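Local coordinates for protein endoglucanase (Cryptopygus antarcticus, PDB 5H4U) that cuts internal beta-1,4-glucosidic linkages in carboxymethylcellulose, lichenan and barley beta-glucan, releasing mainly cellobiose, cellotriose and cellotetraose from carboxymethylcellulose, at residues G22-Y27 / P200-T205; F89-I94 / H136-I141; A105-T110 / V123-T128; S117-I122 / W193-D198; G144-F149 / G164-G169. All blocks are in the same frame, centred on the assembly; numbering follows the deposited sequence.

Contact 1 of 5, residues G22-Y27 / P200-T205; sequences GVTTRY and PSMKFT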
# COMPACT_ATOMS: atom_id res chain seq x y z
N GLY A 22 -7.80 -10.78 -10.21
CA GLY A 22 -8.31 -9.89 -9.18
C GLY A 22 -8.52 -8.49 -9.70
O GLY A 22 -8.19 -8.15 -10.84
N VAL A 23 -9.07 -7.68 -8.81
CA VAL A 23 -9.27 -6.27 -9.08
C VAL A 23 -8.42 -5.45 -8.11
O VAL A 23 -8.00 -5.94 -7.05
CB VAL A 23 -10.77 -5.90 -8.95
CG1 VAL A 23 -11.60 -6.71 -9.93
CG2 VAL A 23 -11.25 -6.17 -7.54
N THR A 24 -8.14 -4.21 -8.48
CA THR A 24 -7.32 -3.33 -7.65
C THR A 24 -8.07 -2.04 -7.36
O THR A 24 -9.12 -1.76 -7.94
CB THR A 24 -5.95 -3.06 -8.31
OG1 THR A 24 -6.11 -2.36 -9.56
CG2 THR A 24 -5.17 -4.38 -8.54
N THR A 25 -7.56 -1.28 -6.39
CA THR A 25 -8.01 0.08 -6.13
C THR A 25 -6.78 0.89 -5.79
O THR A 25 -5.67 0.36 -5.77
CB THR A 25 -9.06 0.13 -4.99
OG1 THR A 25 -8.55 -0.55 -3.84
CG2 THR A 25 -10.39 -0.51 -5.41
N ARG A 26 -6.95 2.18 -5.51
CA ARG A 26 -5.83 2.99 -5.04
C ARG A 26 -6.20 3.71 -3.75
O ARG A 26 -7.33 4.18 -3.60
CB ARG A 26 -5.38 3.99 -6.11
CG ARG A 26 -6.44 4.88 -6.62
CD ARG A 26 -5.98 5.67 -7.80
NE ARG A 26 -6.98 6.67 -8.15
CZ ARG A 26 -8.01 6.44 -8.96
NH1 ARG A 26 -8.18 5.25 -9.52
NH2 ARG A 26 -8.89 7.41 -9.19
N TYR A 27 -5.24 3.85 -2.85
CA TYR A 27 -5.60 4.49 -1.59
C TYR A 27 -4.36 4.87 -0.82
O TYR A 27 -3.30 4.28 -1.00
CB TYR A 27 -6.49 3.57 -0.74
CG TYR A 27 -5.77 2.68 0.25
CD1 TYR A 27 -5.16 1.50 -0.17
CD2 TYR A 27 -5.74 2.99 1.61
CE1 TYR A 27 -4.52 0.66 0.74
CE2 TYR A 27 -5.09 2.17 2.52
CZ TYR A 27 -4.48 1.00 2.08
OH TYR A 27 -3.84 0.19 2.99
N PRO A 200 -7.21 -0.93 -12.44
CA PRO A 200 -6.81 -1.93 -13.42
C PRO A 200 -7.03 -3.29 -12.80
O PRO A 200 -6.78 -3.52 -11.62
CB PRO A 200 -5.33 -1.63 -13.65
CG PRO A 200 -4.89 -0.96 -12.39
CD PRO A 200 -6.06 -0.14 -11.97
N SER A 201 -7.59 -4.19 -13.61
CA SER A 201 -7.68 -5.60 -13.26
C SER A 201 -6.36 -6.30 -13.54
O SER A 201 -5.51 -5.81 -14.30
CB SER A 201 -8.80 -6.23 -14.06
OG SER A 201 -9.99 -5.54 -13.77
N MET A 202 -6.18 -7.49 -12.97
CA MET A 202 -4.91 -8.15 -13.17
C MET A 202 -5.08 -9.65 -12.96
O MET A 202 -6.12 -10.11 -12.48
CB MET A 202 -3.83 -7.56 -12.26
CG MET A 202 -4.11 -7.53 -10.75
SD MET A 202 -4.21 -9.18 -10.11
CE MET A 202 -4.60 -8.92 -8.44
N LYS A 203 -4.04 -10.39 -13.31
CA LYS A 203 -3.80 -11.73 -12.82
C LYS A 203 -2.55 -11.67 -11.94
O LYS A 203 -1.68 -10.83 -12.15
CB LYS A 203 -3.64 -12.73 -13.97
CG LYS A 203 -2.70 -12.25 -15.05
CD LYS A 203 -2.48 -13.25 -16.19
CE LYS A 203 -1.81 -12.55 -17.41
NZ LYS A 203 -0.36 -12.95 -17.65
N PHE A 204 -2.46 -12.53 -10.93
CA PHE A 204 -1.40 -12.43 -9.94
C PHE A 204 -0.93 -13.80 -9.52
O PHE A 204 -1.68 -14.77 -9.53
CB PHE A 204 -1.84 -11.66 -8.68
CG PHE A 204 -2.85 -12.38 -7.81
CD1 PHE A 204 -4.20 -12.38 -8.14
CD2 PHE A 204 -2.46 -13.02 -6.64
CE1 PHE A 204 -5.14 -13.04 -7.34
CE2 PHE A 204 -3.40 -13.67 -5.82
CZ PHE A 204 -4.73 -13.68 -6.17
N THR A 205 0.30 -13.84 -9.03
CA THR A 205 0.87 -15.04 -8.48
C THR A 205 1.73 -14.68 -7.28
O THR A 205 2.43 -13.66 -7.29
CB THR A 205 1.71 -15.78 -9.52
OG1 THR A 205 0.93 -15.89 -10.73
CG2 THR A 205 2.12 -17.18 -9.03
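Gly-22 and Met-202 form an antiparallel hydrogen-bonded pair where the axes of segments 22-27 and 201-205 come within 4.9 Å with their directions 123° apart, an angle that soon carries the strands away from each other. The evidence for the pair is reciprocal: Gly-22 N donates to Met-202 O over 2.9 Å, and Met-202 N returns a bond to Gly-22 O at 3.0 Å. Glycine suits this position, because a beta carbon here would run into the thioether end of Met-202. That side chain has CG between its own N and carbonyl carbon (chi1 55°) and bends again at chi2, which folds SD and CE back beside the strand; CE lies 3.9 Å from Gly-22 CA. On the way, Met-202 CG meets the methyl CG2 of Thr-24 at 4.0 Å.

At the diverging end the side chain of Thr-24 faces Pro-200. Its OG1 is directed at Pro-200 O as a hydrogen-bond donor; the modelled length is unusually short and its exact value doubtful at 2.6 Å resolution. The backbone bond from Thr-24 N to the same carbonyl is weak. The threonine crosses the proline ring at about a right angle, with OG1 3.3 Å from Pro-200 CD.

Beyond, strand 135-140 takes the other edge of 19-27 and strand 106-111 pairs with 201-207. The chemistry therefore divides in two: paired amides fasten the glycine end of this double-psi beta-barrel seam, while the threonine hydroxyl may supplement a weak backbone bond where the strands diverge.

Contact 2 of 5, residues F89-I94 / H136-I141; sequences FAAASI and HFDLMI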
# COMPACT_ATOMS: atom_id res chain seq x y z
N PHE A 89 3.47 -1.47 -2.03
CA PHE A 89 2.81 -2.11 -0.92
C PHE A 89 1.30 -2.01 -1.13
O PHE A 89 0.81 -1.14 -1.86
CB PHE A 89 3.31 -1.49 0.39
CG PHE A 89 4.81 -1.55 0.52
CD1 PHE A 89 5.42 -2.62 1.17
CD2 PHE A 89 5.62 -0.59 -0.07
CE1 PHE A 89 6.79 -2.70 1.26
CE2 PHE A 89 7.00 -0.67 0.02
CZ PHE A 89 7.59 -1.72 0.69
N ALA A 90 0.57 -2.93 -0.53
CA ALA A 90 -0.86 -2.99 -0.80
C ALA A 90 -1.61 -3.59 0.37
O ALA A 90 -1.06 -4.31 1.21
CB ALA A 90 -1.14 -3.79 -2.07
N ALA A 91 -2.89 -3.26 0.42
CA ALA A 91 -3.86 -4.00 1.19
C ALA A 91 -4.42 -5.11 0.31
O ALA A 91 -4.48 -4.98 -0.91
CB ALA A 91 -4.99 -3.10 1.68
N ALA A 92 -4.77 -6.22 0.92
CA ALA A 92 -5.33 -7.29 0.12
C ALA A 92 -6.44 -7.98 0.89
O ALA A 92 -6.49 -7.97 2.12
CB ALA A 92 -4.28 -8.31 -0.32
N SER A 93 -7.33 -8.57 0.12
CA SER A 93 -8.49 -9.32 0.57
C SER A 93 -8.50 -10.47 -0.42
O SER A 93 -9.03 -10.33 -1.53
CB SER A 93 -9.75 -8.47 0.51
OG SER A 93 -10.82 -9.10 1.15
N ILE A 94 -7.84 -11.56 -0.06
CA ILE A 94 -7.62 -12.64 -1.01
C ILE A 94 -8.52 -13.82 -0.69
O ILE A 94 -8.17 -14.68 0.12
CB ILE A 94 -6.15 -13.08 -1.01
CG1 ILE A 94 -5.25 -11.94 -1.46
CG2 ILE A 94 -5.94 -14.26 -1.97
CD1 ILE A 94 -3.78 -12.27 -1.35
N HIS A 136 -8.97 -8.82 -4.04
CA HIS A 136 -8.99 -7.37 -4.11
C HIS A 136 -7.66 -6.87 -3.56
O HIS A 136 -7.30 -7.21 -2.43
CB HIS A 136 -10.14 -6.84 -3.26
CG HIS A 136 -11.50 -7.26 -3.74
ND1 HIS A 136 -12.42 -6.38 -4.27
CD2 HIS A 136 -12.08 -8.48 -3.77
CE1 HIS A 136 -13.51 -7.04 -4.60
NE2 HIS A 136 -13.34 -8.32 -4.31
N PHE A 137 -6.96 -6.05 -4.33
CA PHE A 137 -5.70 -5.45 -3.90
C PHE A 137 -5.87 -3.94 -3.96
O PHE A 137 -6.20 -3.39 -5.01
CB PHE A 137 -4.53 -5.88 -4.78
CG PHE A 137 -3.93 -7.21 -4.41
CD1 PHE A 137 -4.58 -8.39 -4.73
CD2 PHE A 137 -2.69 -7.29 -3.79
CE1 PHE A 137 -4.02 -9.62 -4.41
CE2 PHE A 137 -2.13 -8.51 -3.46
CZ PHE A 137 -2.79 -9.67 -3.76
N ASP A 138 -5.64 -3.27 -2.83
CA ASP A 138 -5.74 -1.82 -2.74
C ASP A 138 -4.31 -1.31 -2.74
O ASP A 138 -3.61 -1.43 -1.74
CB ASP A 138 -6.51 -1.37 -1.50
CG ASP A 138 -7.77 -2.21 -1.24
OD1 ASP A 138 -8.50 -2.53 -2.21
OD2 ASP A 138 -8.05 -2.54 -0.06
N LEU A 139 -3.86 -0.81 -3.88
CA LEU A 139 -2.48 -0.33 -3.99
C LEU A 139 -2.29 0.94 -3.17
O LEU A 139 -3.09 1.87 -3.25
CB LEU A 139 -2.11 -0.09 -5.46
CG LEU A 139 -1.97 -1.27 -6.45
CD1 LEU A 139 -3.11 -2.24 -6.39
CD2 LEU A 139 -1.81 -0.78 -7.87
N MET A 140 -1.19 1.00 -2.44
CA MET A 140 -0.91 2.16 -1.60
C MET A 140 -0.23 3.23 -2.45
O MET A 140 0.95 3.13 -2.77
CB MET A 140 -0.07 1.72 -0.41
CG MET A 140 -0.92 1.17 0.71
SD MET A 140 -0.04 0.40 2.10
CE MET A 140 0.29 1.84 3.11
N ILE A 141 -0.98 4.26 -2.82
CA ILE A 141 -0.49 5.33 -3.68
C ILE A 141 -0.81 6.69 -3.05
O ILE A 141 -1.98 7.03 -2.89
CB ILE A 141 -1.08 5.24 -5.09
CG1 ILE A 141 -0.93 3.80 -5.59
CG2 ILE A 141 -0.36 6.17 -6.01
CD1 ILE A 141 -1.77 3.46 -6.77
O HOH W 1 3.08 1.45 -2.10
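The antiparallel ladder between strands 85-94 and 135-140 belongs to the beta barrel of the enzyme, and pairs Ala-91 with Asp-138, the inferred proton donor. Ala-91 N donates to Asp-138 O at 2.9 Å and Asp-138 N to Ala-91 O at 2.8 Å, so both backbone polar atoms of the acid are paired with one residue, Ala-91. Ser-93 and His-136 make the next hydrogen-bonded pair, and Met-140 N reaches Phe-89 O at 3.0 Å. The carboxylate leaves on the face shared with Ala-91, whose CB is 3.6 Å from Asp-138 OD2.

Phe-137 points to the other face, with Ala-90 and Ala-92. Its chi1 of -83° sets CG beside its own N, opposite the carbonyl carbon, and leads the ring under Ala-92. Ala-92 CB sits over the ring as a CH-pi contact, 3.9 Å from the centroid and 14° off the normal, whereas Ala-90 CB lies at the ring edge. Ile-94 CD1 touches Phe-137 CZ at 3.7 Å. Tyr-107 meets this ring edge-to-face. A serine here would probably leave the methyls of Ala-92 and Ile-94 without their aromatic partner and open a gap beneath the ladder. Apolar residues inside and an active-site acid on the opposite face fit the double-psi beta barrel of glycosyl hydrolase family 45.

Contact 3 of 5, residues A105-T110 / V123-T128; sequences ACYEMT and VQVTNT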
# COMPACT_ATOMS: atom_id res chain seq x y z
N ALA A 105 3.11 -11.16 2.69
CA ALA A 105 3.29 -11.96 1.50
C ALA A 105 3.41 -11.03 0.30
O ALA A 105 2.84 -9.94 0.27
CB ALA A 105 2.14 -12.92 1.31
N CYS A 106 4.17 -11.47 -0.69
CA CYS A 106 4.33 -10.72 -1.92
C CYS A 106 3.63 -11.38 -3.08
O CYS A 106 3.61 -12.61 -3.21
CB CYS A 106 5.80 -10.51 -2.29
SG CYS A 106 6.57 -9.37 -1.18
N TYR A 107 3.09 -10.55 -3.94
CA TYR A 107 2.41 -11.02 -5.12
C TYR A 107 2.96 -10.21 -6.28
O TYR A 107 3.21 -9.01 -6.13
CB TYR A 107 0.89 -10.88 -4.95
CG TYR A 107 0.38 -11.60 -3.70
CD1 TYR A 107 0.52 -11.03 -2.45
CD2 TYR A 107 -0.21 -12.86 -3.78
CE1 TYR A 107 0.09 -11.68 -1.33
CE2 TYR A 107 -0.65 -13.51 -2.66
CZ TYR A 107 -0.50 -12.92 -1.44
OH TYR A 107 -0.95 -13.54 -0.29
N GLU A 108 3.24 -10.88 -7.40
CA GLU A 108 3.52 -10.18 -8.64
C GLU A 108 2.31 -10.33 -9.56
O GLU A 108 1.78 -11.43 -9.74
CB GLU A 108 4.79 -10.66 -9.32
CG GLU A 108 4.55 -11.47 -10.54
CD GLU A 108 5.82 -11.76 -11.31
OE1 GLU A 108 5.68 -11.79 -12.55
OE2 GLU A 108 6.93 -11.90 -10.72
N MET A 109 1.85 -9.21 -10.09
CA MET A 109 0.64 -9.14 -10.88
C MET A 109 0.93 -8.57 -12.25
O MET A 109 1.78 -7.67 -12.40
CB MET A 109 -0.47 -8.32 -10.13
CG MET A 109 -0.06 -6.97 -9.45
SD MET A 109 -1.33 -6.33 -8.25
CE MET A 109 -1.39 -4.61 -8.57
N THR A 110 0.26 -9.13 -13.25
CA THR A 110 0.25 -8.60 -14.60
C THR A 110 -1.09 -7.89 -14.78
O THR A 110 -2.15 -8.51 -14.64
CB THR A 110 0.41 -9.68 -15.66
OG1 THR A 110 1.61 -10.41 -15.39
CG2 THR A 110 0.53 -9.04 -17.04
N VAL A 123 3.97 -6.29 -5.36
CA VAL A 123 3.59 -5.61 -4.13
C VAL A 123 3.84 -6.55 -2.96
O VAL A 123 3.76 -7.78 -3.08
CB VAL A 123 2.12 -5.12 -4.15
CG1 VAL A 123 1.92 -4.13 -5.27
CG2 VAL A 123 1.16 -6.27 -4.30
N GLN A 124 4.16 -5.95 -1.82
CA GLN A 124 4.09 -6.63 -0.55
C GLN A 124 2.83 -6.18 0.18
O GLN A 124 2.53 -4.98 0.27
CB GLN A 124 5.31 -6.35 0.31
CG GLN A 124 5.29 -7.21 1.58
CD GLN A 124 6.44 -6.93 2.51
OE1 GLN A 124 7.03 -5.86 2.46
NE2 GLN A 124 6.73 -7.88 3.38
N VAL A 125 2.09 -7.16 0.70
CA VAL A 125 0.85 -6.89 1.40
C VAL A 125 1.20 -6.49 2.83
O VAL A 125 1.92 -7.22 3.53
CB VAL A 125 -0.06 -8.13 1.36
CG1 VAL A 125 -1.28 -7.95 2.26
CG2 VAL A 125 -0.43 -8.47 -0.07
N THR A 126 0.75 -5.31 3.24
CA THR A 126 0.98 -4.84 4.60
C THR A 126 -0.33 -4.59 5.37
O THR A 126 -0.29 -4.22 6.55
CB THR A 126 1.84 -3.57 4.59
OG1 THR A 126 1.13 -2.49 3.99
CG2 THR A 126 3.08 -3.84 3.78
N ASN A 127 -1.48 -4.79 4.74
CA ASN A 127 -2.73 -4.40 5.36
C ASN A 127 -3.85 -5.26 4.81
O ASN A 127 -3.77 -5.76 3.69
CB ASN A 127 -3.05 -2.93 5.08
CG ASN A 127 -4.22 -2.45 5.88
OD1 ASN A 127 -4.20 -2.46 7.11
ND2 ASN A 127 -5.29 -2.08 5.19
N THR A 128 -4.91 -5.38 5.58
CA THR A 128 -6.11 -6.06 5.13
C THR A 128 -7.18 -5.03 4.85
O THR A 128 -7.47 -4.19 5.70
CB THR A 128 -6.61 -7.07 6.16
OG1 THR A 128 -5.65 -8.11 6.31
CG2 THR A 128 -7.91 -7.66 5.67
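Tyr-107 and Val-123 exchange two backbone hydrogen bonds, Tyr-107 N to Val-123 O at 3.0 Å and Val-123 N to Tyr-107 O at 2.9 Å. The third bond is the straightest: Val-125 N reaches Ala-105 O at 2.9 Å with an N-H...O angle of 173°. Between them Cys-106 and Gln-124 form the non-hydrogen-bonded pair, where Cys-106 CA sits 3.2 Å from Val-123 O.

These bonds tie together the two arms of a beta hairpin, strands 106-111 and 120-128, within the double-psi beta barrel; the segment directions are 138° apart, well short of exactly antiparallel.

On one face Cys-106 SG rests against the stem of Gln-124, 3.6 Å from its CB. The sulfur is fixed by its disulfide to Cys-209, and the glutamine, with CG anti to the backbone N (chi1 -173°), extends beyond the hairpin so that OE1 bonds with Ser-217 OG and NE2 donates to Cys-219 O. On the face bearing Tyr-107 and Val-123 the contact is between carbon atoms. Val-125 CG2 approaches the tyrosine ring obliquely, 3.5 Å from Tyr-107 CE1. Phe-137 lies further along this side, meeting Tyr-107 edge-to-face and touching both valines.

Contact 4 of 5, residues S117-I122 / W193-D198; sequences SGQKMI and WFKNAD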
# COMPACT_ATOMS: atom_id res chain seq x y z
N SER A 117 -2.10 -2.26 -19.18
CA SER A 117 -2.26 -3.68 -19.50
C SER A 117 -0.95 -4.28 -19.99
O SER A 117 -0.28 -3.70 -20.85
CB SER A 117 -3.34 -3.86 -20.55
OG SER A 117 -3.64 -5.23 -20.74
N GLY A 118 -0.58 -5.42 -19.43
CA GLY A 118 0.67 -6.06 -19.76
C GLY A 118 1.80 -5.72 -18.82
O GLY A 118 2.80 -6.46 -18.78
N GLN A 119 1.69 -4.62 -18.08
CA GLN A 119 2.72 -4.21 -17.15
C GLN A 119 2.67 -5.04 -15.88
O GLN A 119 1.64 -5.63 -15.52
CB GLN A 119 2.61 -2.71 -16.82
CG GLN A 119 2.69 -1.78 -18.02
CD GLN A 119 2.63 -0.30 -17.63
OE1 GLN A 119 3.05 0.08 -16.53
NE2 GLN A 119 2.12 0.54 -18.53
N LYS A 120 3.80 -5.10 -15.20
CA LYS A 120 4.04 -6.00 -14.10
C LYS A 120 4.32 -5.18 -12.86
O LYS A 120 5.23 -4.34 -12.86
CB LYS A 120 5.22 -6.92 -14.36
CG LYS A 120 5.01 -8.05 -15.32
CD LYS A 120 5.78 -9.24 -14.74
CE LYS A 120 6.49 -10.10 -15.79
NZ LYS A 120 7.92 -10.35 -15.38
N MET A 121 3.59 -5.43 -11.79
CA MET A 121 3.89 -4.79 -10.52
C MET A 121 3.99 -5.83 -9.43
O MET A 121 3.17 -6.75 -9.35
CB MET A 121 2.83 -3.76 -10.15
CG MET A 121 3.18 -3.01 -8.90
SD MET A 121 1.86 -1.91 -8.37
CE MET A 121 2.72 -1.00 -7.08
N ILE A 122 4.96 -5.66 -8.55
CA ILE A 122 5.18 -6.57 -7.44
C ILE A 122 4.91 -5.79 -6.16
O ILE A 122 5.50 -4.71 -5.93
CB ILE A 122 6.60 -7.14 -7.47
CG1 ILE A 122 6.87 -7.75 -8.84
CG2 ILE A 122 6.77 -8.20 -6.41
CD1 ILE A 122 8.25 -8.31 -9.00
N TRP A 193 4.38 5.92 -14.48
CA TRP A 193 4.45 4.49 -14.77
C TRP A 193 3.07 3.86 -14.71
O TRP A 193 2.74 2.98 -15.52
CB TRP A 193 5.38 3.82 -13.77
CG TRP A 193 5.62 2.33 -13.96
CD1 TRP A 193 6.74 1.76 -14.49
CD2 TRP A 193 4.76 1.24 -13.59
NE1 TRP A 193 6.63 0.39 -14.48
CE2 TRP A 193 5.42 0.05 -13.94
CE3 TRP A 193 3.49 1.16 -13.00
CZ2 TRP A 193 4.86 -1.21 -13.73
CZ3 TRP A 193 2.93 -0.08 -12.81
CH2 TRP A 193 3.62 -1.26 -13.17
N PHE A 194 2.25 4.29 -13.75
CA PHE A 194 0.92 3.77 -13.50
C PHE A 194 -0.13 4.36 -14.43
O PHE A 194 -1.22 3.82 -14.54
CB PHE A 194 0.57 4.04 -12.03
CG PHE A 194 -0.64 3.32 -11.52
CD1 PHE A 194 -0.56 1.98 -11.12
CD2 PHE A 194 -1.85 3.97 -11.40
CE1 PHE A 194 -1.66 1.33 -10.61
CE2 PHE A 194 -2.95 3.31 -10.90
CZ PHE A 194 -2.85 1.98 -10.50
N LYS A 195 0.18 5.49 -15.08
CA LYS A 195 -0.63 6.08 -16.15
C LYS A 195 -2.01 6.50 -15.69
O LYS A 195 -2.93 6.59 -16.50
CB LYS A 195 -0.76 5.15 -17.35
CG LYS A 195 0.46 5.17 -18.22
CD LYS A 195 0.37 4.18 -19.36
CE LYS A 195 1.74 3.89 -19.90
NZ LYS A 195 1.67 2.88 -20.95
N ASN A 196 -2.16 6.78 -14.40
CA ASN A 196 -3.45 7.09 -13.78
C ASN A 196 -4.54 6.09 -14.18
O ASN A 196 -5.72 6.43 -14.24
CB ASN A 196 -3.84 8.52 -14.13
CG ASN A 196 -4.98 9.04 -13.29
OD1 ASN A 196 -5.21 8.57 -12.16
ND2 ASN A 196 -5.68 10.04 -13.81
N ALA A 197 -4.14 4.84 -14.37
CA ALA A 197 -5.08 3.76 -14.62
C ALA A 197 -6.14 3.73 -13.54
O ALA A 197 -5.85 3.96 -12.37
CB ALA A 197 -4.35 2.42 -14.64
N ASP A 198 -7.38 3.49 -13.95
CA ASP A 198 -8.52 3.49 -13.04
C ASP A 198 -8.92 2.05 -12.74
O ASP A 198 -9.52 1.37 -13.59
CB ASP A 198 -9.67 4.27 -13.68
CG ASP A 198 -10.73 4.64 -12.70
OD1 ASP A 198 -10.49 4.56 -11.46
OD2 ASP A 198 -11.81 5.06 -13.16
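Trp-193 lies against Gln-119, Lys-120 and Met-121, and its side chain can be followed outward atom by atom. At CB a chi1 of -177° carries CG to the far side from the backbone nitrogen, which sends the indole across toward the start of strand 120-128. From CD2 and CE2 outward, one ring face is covered by the amide end of Gln-119, which stands almost upright on it, the two planes 89° apart. Which amide atom is oxygen and which nitrogen is uncertain, so only the shape of that contact is relied on. The pyrrole nitrogen NE1 looks elsewhere, giving its hydrogen to Asn-84 O.

This is a surface contact of the barrel: the loop between helix 184-191 and strand 201-207 folds against the turn of the hairpin 106-111/120-128. Trp-189 of that helix meets the indole nearly parallel, planes about 15° apart.

Further out, Trp-193 CZ2 brings the ring edge to 3.3 Å from Lys-120 O, which lies near the ring plane. Trp-193 CH2, the far corner, has Met-121 CB at 4.0 Å and Gln-119 CB at 4.1 Å. With the indole cut back to an alanine here, Asn-84 O would probably lose its donor, Met-121 one of the groups packed on it, and the glutamine amide the surface that limits its swing. Beside that amide, Lys-195 runs extended, its CE and NZ passing the amide end, while NZ makes a weak hydrogen bond to Ala-115 O.

Contact 5 of 5, residues G144-F149 / G164-G169; sequences GGVGIF and GQRYGG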
# COMPACT_ATOMS: atom_id res chain seq x y z
N GLY A 144 -4.08 8.85 -3.93
CA GLY A 144 -5.14 8.07 -4.52
C GLY A 144 -6.43 7.99 -3.73
O GLY A 144 -7.32 7.24 -4.14
N GLY A 145 -6.59 8.75 -2.66
CA GLY A 145 -7.80 8.69 -1.84
C GLY A 145 -7.60 8.00 -0.50
O GLY A 145 -6.87 7.01 -0.39
N VAL A 146 -8.27 8.51 0.53
CA VAL A 146 -8.14 7.92 1.87
C VAL A 146 -9.10 6.76 2.06
O VAL A 146 -8.78 5.79 2.76
CB VAL A 146 -8.34 8.99 2.95
CG1 VAL A 146 -7.16 9.92 2.99
CG2 VAL A 146 -9.61 9.77 2.67
N GLY A 147 -10.29 6.82 1.51
CA GLY A 147 -11.17 5.69 1.68
C GLY A 147 -11.92 5.77 3.00
O GLY A 147 -12.15 6.84 3.56
N ILE A 148 -12.25 4.59 3.53
CA ILE A 148 -12.99 4.49 4.79
C ILE A 148 -12.29 5.26 5.90
O ILE A 148 -12.92 6.00 6.65
CB ILE A 148 -13.21 3.00 5.14
CG1 ILE A 148 -14.29 2.41 4.24
CG2 ILE A 148 -13.59 2.82 6.61
CD1 ILE A 148 -14.36 0.91 4.29
N PHE A 149 -10.97 5.12 6.01
CA PHE A 149 -10.19 5.75 7.06
C PHE A 149 -9.39 6.94 6.52
O PHE A 149 -9.27 7.14 5.31
CB PHE A 149 -9.25 4.74 7.73
CG PHE A 149 -9.92 3.48 8.20
CD1 PHE A 149 -10.50 3.41 9.46
CD2 PHE A 149 -9.96 2.36 7.40
CE1 PHE A 149 -11.11 2.23 9.89
CE2 PHE A 149 -10.57 1.20 7.82
CZ PHE A 149 -11.15 1.13 9.06
N GLY A 164 -8.01 15.63 -2.56
CA GLY A 164 -8.96 15.35 -3.61
C GLY A 164 -10.17 14.61 -3.06
O GLY A 164 -10.60 14.83 -1.92
N GLN A 165 -10.65 13.64 -3.84
CA GLN A 165 -11.83 12.88 -3.45
C GLN A 165 -11.49 11.88 -2.36
O GLN A 165 -10.43 11.25 -2.39
CB GLN A 165 -12.35 12.10 -4.66
CG GLN A 165 -12.59 12.94 -5.87
CD GLN A 165 -13.91 13.67 -5.85
OE1 GLN A 165 -14.47 13.96 -4.78
NE2 GLN A 165 -14.43 13.96 -7.05
N ARG A 166 -12.44 11.67 -1.46
CA ARG A 166 -12.21 10.63 -0.46
C ARG A 166 -11.96 9.30 -1.13
O ARG A 166 -11.20 8.48 -0.61
CB ARG A 166 -13.41 10.56 0.47
CG ARG A 166 -13.34 9.46 1.44
CD ARG A 166 -13.82 9.98 2.73
NE ARG A 166 -13.33 9.17 3.84
CZ ARG A 166 -12.92 9.67 4.99
NH1 ARG A 166 -12.51 8.84 5.94
NH2 ARG A 166 -12.89 10.98 5.19
N TYR A 167 -12.52 9.09 -2.32
CA TYR A 167 -12.35 7.86 -3.09
C TYR A 167 -11.78 8.17 -4.47
O TYR A 167 -12.50 8.64 -5.35
CB TYR A 167 -13.68 7.14 -3.21
CG TYR A 167 -14.12 6.55 -1.91
CD1 TYR A 167 -13.68 5.30 -1.52
CD2 TYR A 167 -14.98 7.24 -1.07
CE1 TYR A 167 -14.08 4.74 -0.34
CE2 TYR A 167 -15.39 6.70 0.11
CZ TYR A 167 -14.94 5.44 0.48
OH TYR A 167 -15.36 4.90 1.67
N GLY A 168 -10.52 7.80 -4.70
CA GLY A 168 -9.84 8.09 -5.94
C GLY A 168 -8.82 9.21 -5.82
O GLY A 168 -7.90 9.29 -6.65
N GLY A 169 -9.01 10.10 -4.85
CA GLY A 169 -8.01 11.12 -4.57
C GLY A 169 -7.99 12.19 -5.64
O GLY A 169 -9.04 12.59 -6.17
O HOH W 2 -8.93 11.53 0.02
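Arg-166 and Tyr-167 reach across to Gly-147 and Ile-148 as two arms of one loop. The guanidinium comes edge-on to the carbonyls: NE donates to Gly-147 O at 2.6 Å, with that oxygen tilted 25° out of the guanidinium plane. NH1 donates to Ile-148 O at 3.0 Å; here the acceptor lies in the guanidinium plane, but the nitrogen stands well above the plane of the carbonyl. A second bond from NH1 to Gly-147 O is weak. Because two neighbouring carbonyls are engaged by adjacent nitrogens, rotation of the arginine end should be restricted. A chi1 of 175° swings CG away from its own nitrogen and aims the chain along loop 144-149, and a bend at chi2 turns the head onto the carbonyls. Val-146 crosses this side chain at about a right angle, with CG2 3.9 Å from Arg-166 CG and over one guanidinium face.

The backbone answers in the other direction, Gly-147 N donating to Arg-166 O at 2.8 Å. Tyr-167 lies alongside, its ring offset over Gly-147 CA, which is 4.1 Å from the centroid, while OH passes Ile-148 CG1 at 3.7 Å. Glycines permit the approach: Gly-145 and Gly-169 bring their CA atoms to 3.7 Å, and a beta carbon on either would clash with the other loop. A water joins Val-146 N to Gln-165 O.

Loop 144-149 leads from strand 135-140 into helix 152-156. The partner loop, 164-169, precedes helix 184-191. Gly-168 O accepts from Arg-26 of strand 19-27, and Phe-149 touches Asp-29, the inferred nucleophile.

Overall arrangement
Contacts 1, 2 and 3 are seams of one curled mixed sheet, the double-psi beta barrel, with centres 7 to 10 Å apart. Strands 19-27 and 135-140 join contacts 1 and 2, 85-94 and 120-128 join 2 and 3, and 106-111 and 201-207 join 3 and 1. Contact 4 shares strand 120-128 with contact 3. Contact 5, about 20 Å from contact 3 between centres, meets contact 1 through Arg-26. In sequence contact 1 spans the others and joins the sheet's first and last strands; contact 3 falls within contact 2, contacts 2 and 4 alternate, and contact 5 follows contact 2. Contact 2 holds Asp-138, the inferred proton donor, and contact 5 touches Asp-29, the inferred nucleophile.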